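Local coordinates for protein putative short-chain dehydrogenase/reductase (Corynebacterium glutamicum, PDB 3E9N) that belongs to the short-chain dehydrogenase/reductase family and probably acts as an NAD(P)-dependent oxidoreductase, possibly an acetoacetyl-CoA reductase, at residues A209-F212 against V213-G217. Residues are numbered along the deposited sequence; the frame is centred on the assembly and turned at random.
Sequences AIRF and VIDAG
A209 O accepts a weak hydrogen bond from V213 N in the last turn of helix 203-214, and V213 CG2 lies against the same carbonyl oxygen at 3.4 Å. One residue on, I210 O takes a straighter bond from I214 N (3.1 Å, 159° at the hydrogen) and a weak second one from V213 N. I210 and I214 bring their CG2 methyls to 4.4 Å on the face of the helix that packs on strand 127-131 and helix 16-25. R211 reaches forward along the helix surface. Its chain bends at chi2 and chi3, which carries CD to 3.1 Å from D215 OD2 and lets NH2 form a salt bridge with D215 OD1 at 3.3 Å. OD1 lies at the edge of the guanidinium, close to its plane, while NH2 comes in on the syn side of OD1 but well out of the carboxylate plane, the two planes being 57° apart. I214 CD1 covers one guanidinium face, and R211 O bonds D215 N at 3.1 Å. The F212 ring stacks on F212 of the second subunit and also touches I222, while V213 and A216 pack on strand 220-229 of the Rossmann fold. NE of R211 pairs with D24, its strongest polar partner, and NH2 is shared between D215 and D28; the positive charge would stabilise these carboxylates as anions, and the shared contacts would limit rotation of the guanidinium and tie the helix end to the region of helix 16-25.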
ATOM      1  N   ALA A 209      17.839  -3.088 -14.309  1.00 28.85           N
ATOM      2  CA  ALA A 209      16.467  -3.372 -13.923  1.00 29.33           C
ATOM      3  C   ALA A 209      15.600  -3.396 -15.154  1.00 29.59           C
ATOM      4  O   ALA A 209      14.730  -4.263 -15.280  1.00 29.61           O
ATOM      5  CB  ALA A 209      15.928  -2.359 -12.887  1.00 28.83           C
ATOM      6  N   ILE A 210      15.846  -2.452 -16.066  1.00 30.24           N
ATOM      7  CA  ILE A 210      15.087  -2.388 -17.308  1.00 30.92           C
ATOM      8  C   ILE A 210      15.331  -3.612 -18.154  1.00 31.42           C
ATOM      9  O   ILE A 210      14.397  -4.235 -18.640  1.00 32.46           O
ATOM     10  CB  ILE A 210      15.241  -1.041 -18.056  1.00 30.65           C
ATOM     11  CG1 ILE A 210      14.325  -0.036 -17.385  1.00 30.56           C
ATOM     12  CG2 ILE A 210      14.835  -1.194 -19.524  1.00 30.29           C
ATOM     13  CD1 ILE A 210      14.838   1.285 -17.346  1.00 36.40           C
ATOM     14  N   ARG A 211      16.582  -4.016 -18.243  1.00 32.21           N
ATOM     15  CA  ARG A 211      16.948  -5.210 -18.993  1.00 32.92           C
ATOM     16  C   ARG A 211      16.277  -6.453 -18.389  1.00 33.40           C
ATOM     17  O   ARG A 211      15.744  -7.295 -19.093  1.00 33.85           O
ATOM     18  CB  ARG A 211      18.491  -5.345 -18.998  1.00 32.83           C
ATOM     19  CG  ARG A 211      19.040  -6.685 -19.621  1.00 34.48           C
ATOM     20  CD  ARG A 211      18.487  -6.955 -21.074  1.00 32.68           C
ATOM     21  NE  ARG A 211      18.887  -5.892 -21.980  1.00 31.81           N
ATOM     22  CZ  ARG A 211      18.606  -5.882 -23.287  1.00 32.94           C
ATOM     23  NH1 ARG A 211      19.004  -4.886 -24.044  1.00 32.80           N
ATOM     24  NH2 ARG A 211      17.928  -6.869 -23.842  1.00 30.19           N
ATOM     25  N   PHE A 212      16.296  -6.581 -17.069  1.00 33.63           N
ATOM     26  CA  PHE A 212      15.606  -7.690 -16.448  1.00 33.57           C
ATOM     27  C   PHE A 212      14.112  -7.688 -16.803  1.00 33.75           C
ATOM     28  O   PHE A 212      13.497  -8.752 -16.956  1.00 32.84           O
ATOM     29  CB  PHE A 212      15.781  -7.627 -14.937  1.00 33.79           C
ATOM     30  CG  PHE A 212      14.928  -8.610 -14.184  1.00 35.20           C
ATOM     31  CD1 PHE A 212      15.195  -9.976 -14.267  1.00 35.61           C
ATOM     32  CD2 PHE A 212      13.897  -8.174 -13.381  1.00 35.36           C
ATOM     33  CE1 PHE A 212      14.424 -10.879 -13.588  1.00 36.92           C
ATOM     34  CE2 PHE A 212      13.134  -9.079 -12.657  1.00 37.26           C
ATOM     35  CZ  PHE A 212      13.384 -10.418 -12.762  1.00 36.96           C
ATOM     36  N   VAL A 213      13.511  -6.503 -16.935  1.00 33.43           N
ATOM     37  CA  VAL A 213      12.058  -6.475 -17.090  1.00 32.57           C
ATOM     38  C   VAL A 213      11.640  -6.932 -18.485  1.00 33.69           C
ATOM     39  O   VAL A 213      10.689  -7.738 -18.669  1.00 34.10           O
ATOM     40  CB  VAL A 213      11.480  -5.064 -16.782  1.00 33.41           C
ATOM     41  CG1 VAL A 213      10.131  -4.836 -17.511  1.00 30.58           C
ATOM     42  CG2 VAL A 213      11.353  -4.823 -15.237  1.00 29.42           C
ATOM     43  N   ILE A 214      12.354  -6.446 -19.488  1.00 34.18           N
ATOM     44  CA  ILE A 214      11.956  -6.699 -20.878  1.00 34.40           C
ATOM     45  C   ILE A 214      12.367  -8.095 -21.311  1.00 36.15           C
ATOM     46  O   ILE A 214      11.742  -8.681 -22.191  1.00 37.15           O
ATOM     47  CB  ILE A 214      12.529  -5.639 -21.856  1.00 34.27           C
ATOM     48  CG1 ILE A 214      14.045  -5.776 -22.069  1.00 32.54           C
ATOM     49  CG2 ILE A 214      12.217  -4.242 -21.375  1.00 31.63           C
ATOM     50  CD1 ILE A 214      14.634  -4.543 -22.857  1.00 33.49           C
ATOM     51  N   ASP A 215      13.402  -8.642 -20.671  1.00 37.05           N
ATOM     52  CA  ASP A 215      13.862  -9.988 -20.951  1.00 37.99           C
ATOM     53  C   ASP A 215      12.992 -11.049 -20.324  1.00 37.17           C
ATOM     54  O   ASP A 215      13.171 -12.209 -20.635  1.00 38.61           O
ATOM     55  CB  ASP A 215      15.298 -10.204 -20.454  1.00 39.07           C
ATOM     56  CG  ASP A 215      16.382  -9.726 -21.462  1.00 42.77           C
ATOM     57  OD1 ASP A 215      16.096  -9.262 -22.616  1.00 42.89           O
ATOM     58  OD2 ASP A 215      17.573  -9.866 -21.065  1.00 50.49           O
ATOM     59  N   ALA A 216      12.061 -10.705 -19.452  1.00 36.26           N
ATOM     60  CA  ALA A 216      11.231 -11.762 -18.813  1.00 37.27           C
ATOM     61  C   ALA A 216      10.410 -12.557 -19.785  1.00 38.03           C
ATOM     62  O   ALA A 216       9.915 -12.023 -20.765  1.00 37.78           O
ATOM     63  CB  ALA A 216      10.297 -11.189 -17.758  1.00 36.76           C
ATOM     64  N   GLY A 217      10.209 -13.832 -19.489  1.00 39.75           N
ATOM     65  CA  GLY A 217       9.529 -14.710 -20.438  1.00 40.78           C
ATOM     66  C   GLY A 217       8.085 -14.292 -20.645  1.00 42.41           C
ATOM     67  O   GLY A 217       7.564 -13.462 -19.903  1.00 42.01           O
TER